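Local coordinates for protein pyridoxine 4-oxidase (Mesorhizobium loti, PDB 4HA6) that oxidises pyridoxine at its 4-hydroxymethyl group to pyridoxal, using FAD as cofactor, and belongs to the GMC oxidoreductase family, at residues 293-301 with 341-350; 360-369 with 387-398. One frame throughout, in Å; residues are numbered along the deposited sequence.

Contact 1 of 2, residues 293-301 with 341-350; sequences LLGAGNLYA and PIVSESFPAP
Leu299 forms the apolar centre, its isobutyl end pushed among three residues of 341-350. Its branch carbon CG rests on Val343 CG1 at 3.7 Å, the two side chains crossing at a slant. Val343 has CG1 anti to its carbonyl carbon and beside its own backbone N (chi1 -54°), and this is the methyl that Leu299 meets. The CD1 methyl of Leu299 points end-on at Pro350 CG, 3.5 Å away, tighter than usual carbon packing. The other methyl, CD2, lies more loosely near CA and CB of Pro341. Three residues before Leu299, Ala296 CB touches Ile342 CG2 at 4.0 Å.

Segment 293-301 lies on strand 293-302 of the antiparallel sheet in this GMC oxidoreductase, a strand broken where the chain turns a corner at Ala296, which is followed by a cis peptide bond to Gly297. The segment 341-350 belongs to the connection between strands 333-338 and 355-362, folded back over that corner. Bound pyridoxamine lies about 6 Å from the Ile342 side chain, so this loop runs close to the substrate pocket.

At the polar edge the carbonyl of Ala296 takes the backbone N-H of Ser344, with Ser344 N to Ala296 O at 2.9 Å. The same oxygen has a CA-H...O contact from Val343 CA at 3.2 Å, and the Phe347 ring lies obliquely beside it. Ser344 opens a type I turn to Phe347. Its OG accepts from Ser346 N at 3.1 Å, an ST turn, and is also hydrogen-bonded to Arg439 O, while the Phe347 ring meets that of Phe436.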
loop_
_atom_site.group_PDB
_atom_site.type_symbol
_atom_site.label_atom_id
_atom_site.label_comp_id
_atom_site.label_asym_id
_atom_site.label_seq_id
_atom_site.Cartn_x
_atom_site.Cartn_y
_atom_site.Cartn_z
ATOM N N LEU A 293 -9.229 3.434 -4.588
ATOM C CA LEU A 293 -9.338 4.509 -5.566
ATOM C C LEU A 293 -9.499 5.864 -4.873
ATOM O O LEU A 293 -10.047 5.950 -3.758
ATOM C CB LEU A 293 -10.550 4.284 -6.478
ATOM C CG LEU A 293 -10.437 3.146 -7.483
ATOM C CD1 LEU A 293 -11.803 2.827 -8.078
ATOM C CD2 LEU A 293 -9.449 3.543 -8.577
ATOM N N LEU A 294 -9.024 6.919 -5.539
ATOM C CA LEU A 294 -9.365 8.283 -5.149
ATOM C C LEU A 294 -9.921 9.019 -6.360
ATOM O O LEU A 294 -9.355 8.940 -7.452
ATOM C CB LEU A 294 -8.146 9.024 -4.610
ATOM C CG LEU A 294 -7.652 8.581 -3.235
ATOM C CD1 LEU A 294 -6.350 9.269 -2.862
ATOM C CD2 LEU A 294 -8.728 8.861 -2.193
ATOM N N GLY A 295 -11.026 9.737 -6.170
ATOM C CA GLY A 295 -11.568 10.560 -7.224
ATOM C C GLY A 295 -10.728 11.818 -7.361
ATOM O O GLY A 295 -10.565 12.581 -6.395
ATOM N N ALA A 296 -10.196 12.036 -8.561
ATOM C CA ALA A 296 -9.336 13.191 -8.826
ATOM C C ALA A 296 -9.976 14.092 -9.876
ATOM O O ALA A 296 -9.720 13.926 -11.068
ATOM C CB ALA A 296 -7.956 12.729 -9.312
ATOM N N GLY A 297 -10.805 15.039 -9.437
ATOM C CA GLY A 297 -11.102 15.220 -8.021
ATOM C C GLY A 297 -12.190 16.262 -7.870
ATOM O O GLY A 297 -12.648 16.833 -8.865
ATOM N N ASN A 298 -12.635 16.494 -6.641
ATOM C CA ASN A 298 -13.532 17.616 -6.364
ATOM C C ASN A 298 -12.645 18.879 -6.435
ATOM O O ASN A 298 -12.097 19.328 -5.421
ATOM C CB ASN A 298 -14.161 17.419 -4.976
ATOM C CG ASN A 298 -15.312 18.367 -4.692
ATOM O OD1 ASN A 298 -15.741 18.499 -3.538
ATOM N ND2 ASN A 298 -15.833 19.017 -5.733
ATOM N N LEU A 299 -12.476 19.406 -7.653
ATOM C CA LEU A 299 -11.496 20.449 -7.972
ATOM C C LEU A 299 -12.073 21.848 -7.742
ATOM O O LEU A 299 -13.146 22.165 -8.271
ATOM C CB LEU A 299 -11.107 20.324 -9.451
ATOM C CG LEU A 299 -9.725 20.711 -9.988
ATOM C CD1 LEU A 299 -9.841 21.609 -11.240
ATOM C CD2 LEU A 299 -8.814 21.314 -8.924
ATOM N N TYR A 300 -11.358 22.679 -6.981
ATOM C CA TYR A 300 -11.804 24.052 -6.671
ATOM C C TYR A 300 -10.840 25.125 -7.170
ATOM O O TYR A 300 -9.636 25.080 -6.885
ATOM C CB TYR A 300 -11.977 24.233 -5.155
ATOM C CG TYR A 300 -13.077 23.385 -4.578
ATOM C CD1 TYR A 300 -14.373 23.878 -4.484
ATOM C CD2 TYR A 300 -12.831 22.074 -4.151
ATOM C CE1 TYR A 300 -15.408 23.099 -3.967
ATOM C CE2 TYR A 300 -13.861 21.282 -3.629
ATOM C CZ TYR A 300 -15.146 21.808 -3.543
ATOM O OH TYR A 300 -16.177 21.049 -3.033
ATOM N N ALA A 301 -11.365 26.110 -7.890
ATOM C CA ALA A 301 -10.570 27.286 -8.222
ATOM C C ALA A 301 -10.271 28.020 -6.919
ATOM O O ALA A 301 -11.166 28.181 -6.077
ATOM C CB ALA A 301 -11.337 28.197 -9.185
ATOM N N PRO A 341 -3.489 20.808 -7.194
ATOM C CA PRO A 341 -4.709 20.700 -8.014
ATOM C C PRO A 341 -4.783 19.385 -8.816
ATOM O O PRO A 341 -4.736 19.404 -10.045
ATOM C CB PRO A 341 -4.599 21.901 -8.961
ATOM C CG PRO A 341 -3.108 22.164 -9.063
ATOM C CD PRO A 341 -2.558 21.839 -7.696
ATOM N N ILE A 342 -4.928 18.265 -8.114
ATOM C CA ILE A 342 -4.822 16.935 -8.711
ATOM C C ILE A 342 -6.068 16.477 -9.494
ATOM O O ILE A 342 -7.160 16.399 -8.944
ATOM C CB ILE A 342 -4.471 15.898 -7.618
ATOM C CG1 ILE A 342 -3.072 16.185 -7.056
ATOM C CG2 ILE A 342 -4.585 14.476 -8.153
ATOM C CD1 ILE A 342 -2.572 15.162 -6.046
ATOM N N VAL A 343 -5.905 16.185 -10.783
ATOM C CA VAL A 343 -7.005 15.631 -11.571
ATOM C C VAL A 343 -6.512 14.429 -12.370
ATOM O O VAL A 343 -5.307 14.295 -12.604
ATOM C CB VAL A 343 -7.616 16.665 -12.544
ATOM C CG1 VAL A 343 -8.041 17.925 -11.802
ATOM C CG2 VAL A 343 -6.628 17.007 -13.653
ATOM N N SER A 344 -7.434 13.557 -12.786
ATOM C CA SER A 344 -7.066 12.419 -13.638
ATOM C C SER A 344 -6.739 12.905 -15.045
ATOM O O SER A 344 -6.899 14.091 -15.347
ATOM C CB SER A 344 -8.215 11.410 -13.714
ATOM O OG SER A 344 -9.275 11.925 -14.509
ATOM N N GLU A 345 -6.292 11.997 -15.911
ATOM C CA GLU A 345 -6.025 12.357 -17.301
ATOM C C GLU A 345 -7.289 12.769 -18.062
ATOM O O GLU A 345 -7.193 13.341 -19.145
ATOM C CB GLU A 345 -5.314 11.222 -18.047
ATOM C CG GLU A 345 -6.243 10.141 -18.579
ATOM C CD GLU A 345 -6.770 9.198 -17.496
ATOM O OE1 GLU A 345 -6.387 9.343 -16.312
ATOM O OE2 GLU A 345 -7.571 8.302 -17.838
ATOM N N SER A 346 -8.465 12.489 -17.497
ATOM C CA SER A 346 -9.727 12.867 -18.123
ATOM C C SER A 346 -10.013 14.374 -18.094
ATOM O O SER A 346 -10.971 14.831 -18.723
ATOM C CB SER A 346 -10.902 12.142 -17.460
ATOM O OG SER A 346 -10.686 10.751 -17.393
ATOM N N PHE A 347 -9.214 15.139 -17.354
ATOM C CA PHE A 347 -9.439 16.584 -17.244
ATOM C C PHE A 347 -8.157 17.373 -17.502
ATOM O O PHE A 347 -7.056 16.880 -17.252
ATOM C CB PHE A 347 -9.988 16.928 -15.862
ATOM C CG PHE A 347 -11.184 16.102 -15.467
ATOM C CD1 PHE A 347 -11.059 15.055 -14.560
ATOM C CD2 PHE A 347 -12.431 16.366 -16.011
ATOM C CE1 PHE A 347 -12.159 14.295 -14.194
ATOM C CE2 PHE A 347 -13.538 15.601 -15.655
ATOM C CZ PHE A 347 -13.397 14.565 -14.745
ATOM N N PRO A 348 -8.292 18.602 -18.024
ATOM C CA PRO A 348 -7.106 19.456 -18.167
ATOM C C PRO A 348 -6.657 19.973 -16.805
ATOM O O PRO A 348 -7.499 20.308 -15.973
ATOM C CB PRO A 348 -7.607 20.611 -19.041
ATOM C CG PRO A 348 -9.094 20.636 -18.833
ATOM C CD PRO A 348 -9.501 19.210 -18.615
ATOM N N ALA A 349 -5.350 20.014 -16.569
ATOM C CA ALA A 349 -4.825 20.535 -15.313
ATOM C C ALA A 349 -4.892 22.059 -15.288
ATOM O O ALA A 349 -4.552 22.713 -16.272
ATOM C CB ALA A 349 -3.406 20.065 -15.097
ATOM N N PRO A 350 -5.356 22.629 -14.164
ATOM C CA PRO A 350 -5.336 24.085 -13.956
ATOM C C PRO A 350 -3.901 24.520 -13.709
ATOM O O PRO A 350 -3.105 23.685 -13.264
ATOM C CB PRO A 350 -6.137 24.272 -12.660
ATOM C CG PRO A 350 -6.874 22.983 -12.457
ATOM C CD PRO A 350 -6.031 21.915 -13.067
#

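Contact 2 of 2, residues 360-369 with 387-398; sequences FGITHPTSRG and AYLQTGRDRERF
Ser367 and Thr366 meet Asp394 in the first turn of helix 392-409, whose N-cap is Thr391. In this GMC oxidoreductase fold the helix packs against the end of strand 355-362 of the antiparallel sheet and the loop after it. The short segments 360-362 and 392-398 run roughly antiparallel, at 148° and 8.1 Å between axes.

Hydrogen bonds gather on the Asp394 carboxylate. Thr366 N gives an almost straight bond to the syn lone pair of OD1 (2.7 Å, 169°), and a water bridges this oxygen to His364 O. OD2 takes two donors from one face of the carboxylate: Ser367 N on the syn side and Ser367 OG from above the plane, OG to OD2 being 2.5 Å. With both oxygens gripped, the carboxylate is fixed in its rotation, and the many donors would probably favour its charged form. Ser367 OG lies beside its backbone N, which lets it donate to Asp394 while accepting from Gln390 N at 3.1 Å and, weakly, from Thr391 N.

Apolar packing fills the strand end. Ile362 holds CG1 between its backbone N and carbonyl carbon; CG2 is thereby set against Arg397 CB at 3.5 Å and Phe398 CD2. Its CD1 methyl meets a charged group instead, lying over one face of the Asp394 carboxylate.

Aromatic contact is made by Phe360 and Phe398, whose rings meet rim to rim with planes at 80°, neither over the other's face. Ile362 N sits above one face of the Phe398 ring, offset toward the rim. At the ring's edge, near its plane, Phe398 CE1 approaches Phe360 O at 3.3 Å.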
loop_
_atom_site.group_PDB
_atom_site.type_symbol
_atom_site.label_atom_id
_atom_site.label_comp_id
_atom_site.label_asym_id
_atom_site.label_seq_id
_atom_site.Cartn_x
_atom_site.Cartn_y
_atom_site.Cartn_z
ATOM N N PHE A 360 -11.585 12.030 -3.033
ATOM C CA PHE A 360 -12.667 11.312 -2.356
ATOM C C PHE A 360 -12.577 9.851 -2.764
ATOM O O PHE A 360 -12.235 9.533 -3.928
ATOM C CB PHE A 360 -14.037 11.940 -2.673
ATOM C CG PHE A 360 -14.345 12.017 -4.148
ATOM C CD1 PHE A 360 -13.980 13.138 -4.893
ATOM C CD2 PHE A 360 -14.981 10.953 -4.795
ATOM C CE1 PHE A 360 -14.242 13.209 -6.269
ATOM C CE2 PHE A 360 -15.256 11.011 -6.176
ATOM C CZ PHE A 360 -14.879 12.143 -6.910
ATOM N N GLY A 361 -12.825 8.955 -1.812
ATOM C CA GLY A 361 -12.627 7.533 -2.067
ATOM C C GLY A 361 -13.521 6.697 -1.174
ATOM O O GLY A 361 -14.204 7.249 -0.307
ATOM N N ILE A 362 -13.537 5.379 -1.387
ATOM C CA ILE A 362 -14.235 4.481 -0.466
ATOM C C ILE A 362 -13.177 3.638 0.232
ATOM O O ILE A 362 -12.115 3.352 -0.346
ATOM C CB ILE A 362 -15.263 3.570 -1.189
ATOM C CG1 ILE A 362 -14.572 2.679 -2.239
ATOM C CG2 ILE A 362 -16.360 4.422 -1.821
ATOM C CD1 ILE A 362 -15.501 1.640 -2.829
ATOM N N THR A 363 -13.442 3.241 1.472
ATOM C CA THR A 363 -12.356 2.675 2.276
ATOM C C THR A 363 -12.246 1.168 2.213
ATOM O O THR A 363 -11.169 0.620 2.482
ATOM C CB THR A 363 -12.480 3.075 3.749
ATOM O OG1 THR A 363 -13.826 2.851 4.186
ATOM C CG2 THR A 363 -12.117 4.540 3.938
ATOM N N HIS A 364 -13.348 0.489 1.891
ATOM C CA HIS A 364 -13.357 -0.980 1.864
ATOM C C HIS A 364 -14.094 -1.490 0.615
ATOM O O HIS A 364 -15.210 -2.009 0.716
ATOM C CB HIS A 364 -14.023 -1.516 3.138
ATOM C CG HIS A 364 -13.355 -1.066 4.400
ATOM N ND1 HIS A 364 -13.679 0.114 5.033
ATOM C CD2 HIS A 364 -12.337 -1.609 5.118
ATOM C CE1 HIS A 364 -12.921 0.259 6.108
ATOM N NE2 HIS A 364 -12.088 -0.766 6.174
ATOM N N PRO A 365 -13.479 -1.344 -0.574
ATOM C CA PRO A 365 -14.162 -1.790 -1.802
ATOM C C PRO A 365 -14.476 -3.282 -1.759
ATOM O O PRO A 365 -13.662 -4.070 -1.233
ATOM C CB PRO A 365 -13.127 -1.517 -2.909
ATOM C CG PRO A 365 -11.783 -1.425 -2.188
ATOM C CD PRO A 365 -12.124 -0.823 -0.837
ATOM N N THR A 366 -15.642 -3.656 -2.282
ATOM C CA THR A 366 -16.036 -5.056 -2.312
ATOM C C THR A 366 -15.704 -5.694 -3.642
ATOM O O THR A 366 -15.744 -6.914 -3.746
ATOM C CB THR A 366 -17.540 -5.281 -1.972
ATOM O OG1 THR A 366 -18.366 -4.681 -2.977
ATOM C CG2 THR A 366 -17.866 -4.675 -0.634
ATOM N N SER A 367 -15.379 -4.886 -4.660
ATOM C CA SER A 367 -14.892 -5.440 -5.929
ATOM C C SER A 367 -13.596 -6.227 -5.716
ATOM O O SER A 367 -12.840 -5.969 -4.768
ATOM C CB SER A 367 -14.659 -4.336 -6.973
ATOM O OG SER A 367 -15.833 -3.560 -7.159
ATOM N N ARG A 368 -13.351 -7.195 -6.595
ATOM C CA ARG A 368 -12.178 -8.057 -6.480
ATOM C C ARG A 368 -11.660 -8.367 -7.874
ATOM O O ARG A 368 -12.441 -8.733 -8.762
ATOM C CB ARG A 368 -12.530 -9.357 -5.754
ATOM C CG ARG A 368 -12.875 -9.195 -4.275
ATOM C CD ARG A 368 -11.642 -8.755 -3.471
ATOM N NE ARG A 368 -11.906 -8.735 -2.030
ATOM C CZ ARG A 368 -12.538 -7.751 -1.394
ATOM N NH1 ARG A 368 -12.986 -6.685 -2.059
ATOM N NH2 ARG A 368 -12.719 -7.825 -0.079
ATOM N N GLY A 369 -10.357 -8.197 -8.079
ATOM C CA GLY A 369 -9.797 -8.420 -9.393
ATOM C C GLY A 369 -8.789 -9.546 -9.428
ATOM O O GLY A 369 -8.814 -10.451 -8.577
ATOM N N ALA A 387 -10.638 -4.696 -11.568
ATOM C CA ALA A 387 -12.115 -4.715 -11.516
ATOM C C ALA A 387 -12.674 -3.502 -10.780
ATOM O O ALA A 387 -13.588 -3.623 -9.957
ATOM C CB ALA A 387 -12.630 -6.005 -10.876
ATOM N N TYR A 388 -12.130 -2.329 -11.083
ATOM C CA TYR A 388 -12.525 -1.116 -10.374
ATOM C C TYR A 388 -14.023 -0.844 -10.547
ATOM O O TYR A 388 -14.571 -0.994 -11.648
ATOM C CB TYR A 388 -11.730 0.092 -10.879
ATOM C CG TYR A 388 -10.286 0.214 -10.433
ATOM C CD1 TYR A 388 -9.324 0.691 -11.318
ATOM C CD2 TYR A 388 -9.885 -0.081 -9.124
ATOM C CE1 TYR A 388 -8.011 0.855 -10.941
ATOM C CE2 TYR A 388 -8.543 0.080 -8.731
ATOM C CZ TYR A 388 -7.617 0.548 -9.657
ATOM O OH TYR A 388 -6.288 0.730 -9.339
ATOM N N LEU A 389 -14.671 -0.439 -9.456
ATOM C CA LEU A 389 -16.088 -0.049 -9.470
ATOM C C LEU A 389 -17.033 -1.079 -10.095
ATOM O O LEU A 389 -17.958 -0.701 -10.820
ATOM C CB LEU A 389 -16.262 1.294 -10.189
ATOM C CG LEU A 389 -16.121 2.584 -9.361
ATOM C CD1 LEU A 389 -15.400 2.358 -8.032
ATOM C CD2 LEU A 389 -15.450 3.692 -10.173
ATOM N N GLN A 390 -16.828 -2.363 -9.816
ATOM C CA GLN A 390 -17.659 -3.370 -10.478
ATOM C C GLN A 390 -18.906 -3.754 -9.661
ATOM O O GLN A 390 -19.846 -4.358 -10.180
ATOM C CB GLN A 390 -16.826 -4.598 -10.853
ATOM C CG GLN A 390 -17.182 -5.207 -12.227
ATOM C CD GLN A 390 -16.918 -4.255 -13.399
ATOM O OE1 GLN A 390 -15.801 -4.177 -13.910
ATOM N NE2 GLN A 390 -17.949 -3.530 -13.826
ATOM N N THR A 391 -18.918 -3.399 -8.385
ATOM C CA THR A 391 -20.041 -3.748 -7.538
ATOM C C THR A 391 -20.960 -2.547 -7.356
ATOM O O THR A 391 -20.527 -1.390 -7.472
ATOM C CB THR A 391 -19.564 -4.251 -6.162
ATOM O OG1 THR A 391 -18.828 -3.209 -5.485
ATOM C CG2 THR A 391 -18.683 -5.486 -6.335
ATOM N N GLY A 392 -22.229 -2.807 -7.067
ATOM C CA GLY A 392 -23.160 -1.711 -6.823
ATOM C C GLY A 392 -22.849 -0.969 -5.542
ATOM O O GLY A 392 -23.050 0.254 -5.445
ATOM N N ARG A 393 -22.344 -1.711 -4.557
ATOM C CA ARG A 393 -21.943 -1.139 -3.277
ATOM C C ARG A 393 -20.800 -0.134 -3.469
ATOM O O ARG A 393 -20.869 1.006 -2.965
ATOM C CB ARG A 393 -21.539 -2.265 -2.313
ATOM C CG ARG A 393 -21.084 -1.815 -0.917
ATOM C CD ARG A 393 -22.193 -1.077 -0.180
ATOM N NE ARG A 393 -22.120 -1.241 1.271
ATOM C CZ ARG A 393 -23.174 -1.127 2.075
ATOM N NH1 ARG A 393 -24.368 -0.856 1.558
ATOM N NH2 ARG A 393 -23.041 -1.283 3.387
ATOM N N ASP A 394 -19.769 -0.536 -4.216
ATOM C CA ASP A 394 -18.622 0.350 -4.485
ATOM C C ASP A 394 -19.070 1.630 -5.196
ATOM O O ASP A 394 -18.569 2.715 -4.914
ATOM C CB ASP A 394 -17.568 -0.357 -5.352
ATOM C CG ASP A 394 -16.761 -1.389 -4.582
ATOM O OD1 ASP A 394 -17.039 -1.594 -3.378
ATOM O OD2 ASP A 394 -15.857 -2.015 -5.187
ATOM N N ARG A 395 -20.002 1.493 -6.138
ATOM C CA ARG A 395 -20.473 2.644 -6.896
ATOM C C ARG A 395 -21.337 3.556 -6.027
ATOM O O ARG A 395 -21.216 4.784 -6.090
ATOM C CB ARG A 395 -21.231 2.190 -8.156
ATOM C CG ARG A 395 -20.321 1.555 -9.223
ATOM C CD ARG A 395 -21.105 1.000 -10.425
ATOM N NE ARG A 395 -22.020 1.985 -11.003
ATOM C CZ ARG A 395 -22.266 2.115 -12.302
ATOM N NH1 ARG A 395 -21.657 1.330 -13.182
ATOM N NH2 ARG A 395 -23.117 3.036 -12.724
ATOM N N GLU A 396 -22.195 2.950 -5.207
ATOM C CA GLU A 396 -23.103 3.704 -4.334
ATOM C C GLU A 396 -22.321 4.482 -3.273
ATOM O O GLU A 396 -22.550 5.692 -3.085
ATOM C CB GLU A 396 -24.136 2.760 -3.689
ATOM C CG GLU A 396 -25.245 3.444 -2.846
ATOM C CD GLU A 396 -24.790 3.816 -1.428
ATOM O OE1 GLU A 396 -23.832 3.184 -0.922
ATOM O OE2 GLU A 396 -25.394 4.736 -0.812
ATOM N N ARG A 397 -21.394 3.792 -2.603
ATOM C CA ARG A 397 -20.508 4.408 -1.614
ATOM C C ARG A 397 -19.670 5.578 -2.176
ATOM O O ARG A 397 -19.434 6.564 -1.470
ATOM C CB ARG A 397 -19.575 3.352 -1.004
ATOM C CG ARG A 397 -20.241 2.407 -0.029
ATOM C CD ARG A 397 -20.443 3.111 1.308
ATOM N NE ARG A 397 -21.166 2.296 2.282
ATOM C CZ ARG A 397 -22.432 2.508 2.639
ATOM N NH1 ARG A 397 -23.128 3.512 2.097
ATOM N NH2 ARG A 397 -22.999 1.719 3.540
ATOM N N PHE A 398 -19.207 5.465 -3.424
ATOM C CA PHE A 398 -18.434 6.550 -4.051
ATOM C C PHE A 398 -19.291 7.795 -4.302
ATOM O O PHE A 398 -18.768 8.911 -4.313
ATOM C CB PHE A 398 -17.815 6.095 -5.374
ATOM C CG PHE A 398 -16.304 6.106 -5.380
ATOM C CD1 PHE A 398 -15.602 7.305 -5.350
ATOM C CD2 PHE A 398 -15.592 4.916 -5.436
ATOM C CE1 PHE A 398 -14.186 7.309 -5.357
ATOM C CE2 PHE A 398 -14.191 4.908 -5.441
ATOM C CZ PHE A 398 -13.490 6.108 -5.404
HETATM O O HOH W 1 -17.418 -0.606 -0.597
#

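How the contacts relate
Strands 293-302 and 355-362 are neighbours in one antiparallel sheet, so contact 1 and contact 2 are built on adjoining strands, one after the other along the chain. They touch directly: Gly295 N lies 2.6 Å from Phe360 O, a probable hydrogen bond, and Leu293 packs on Tyr388, Leu389 and Phe398. Both are partly buried. Contact 1 sets a loop on its strand, mainly by aliphatic packing with a single cross-segment hydrogen bond, near bound pyridoxamine. Contact 2 buries twice the surface, joining a helix start to a strand end and loop through a carboxylate network, aliphatic packing and an aromatic pair, away from the annotated sites.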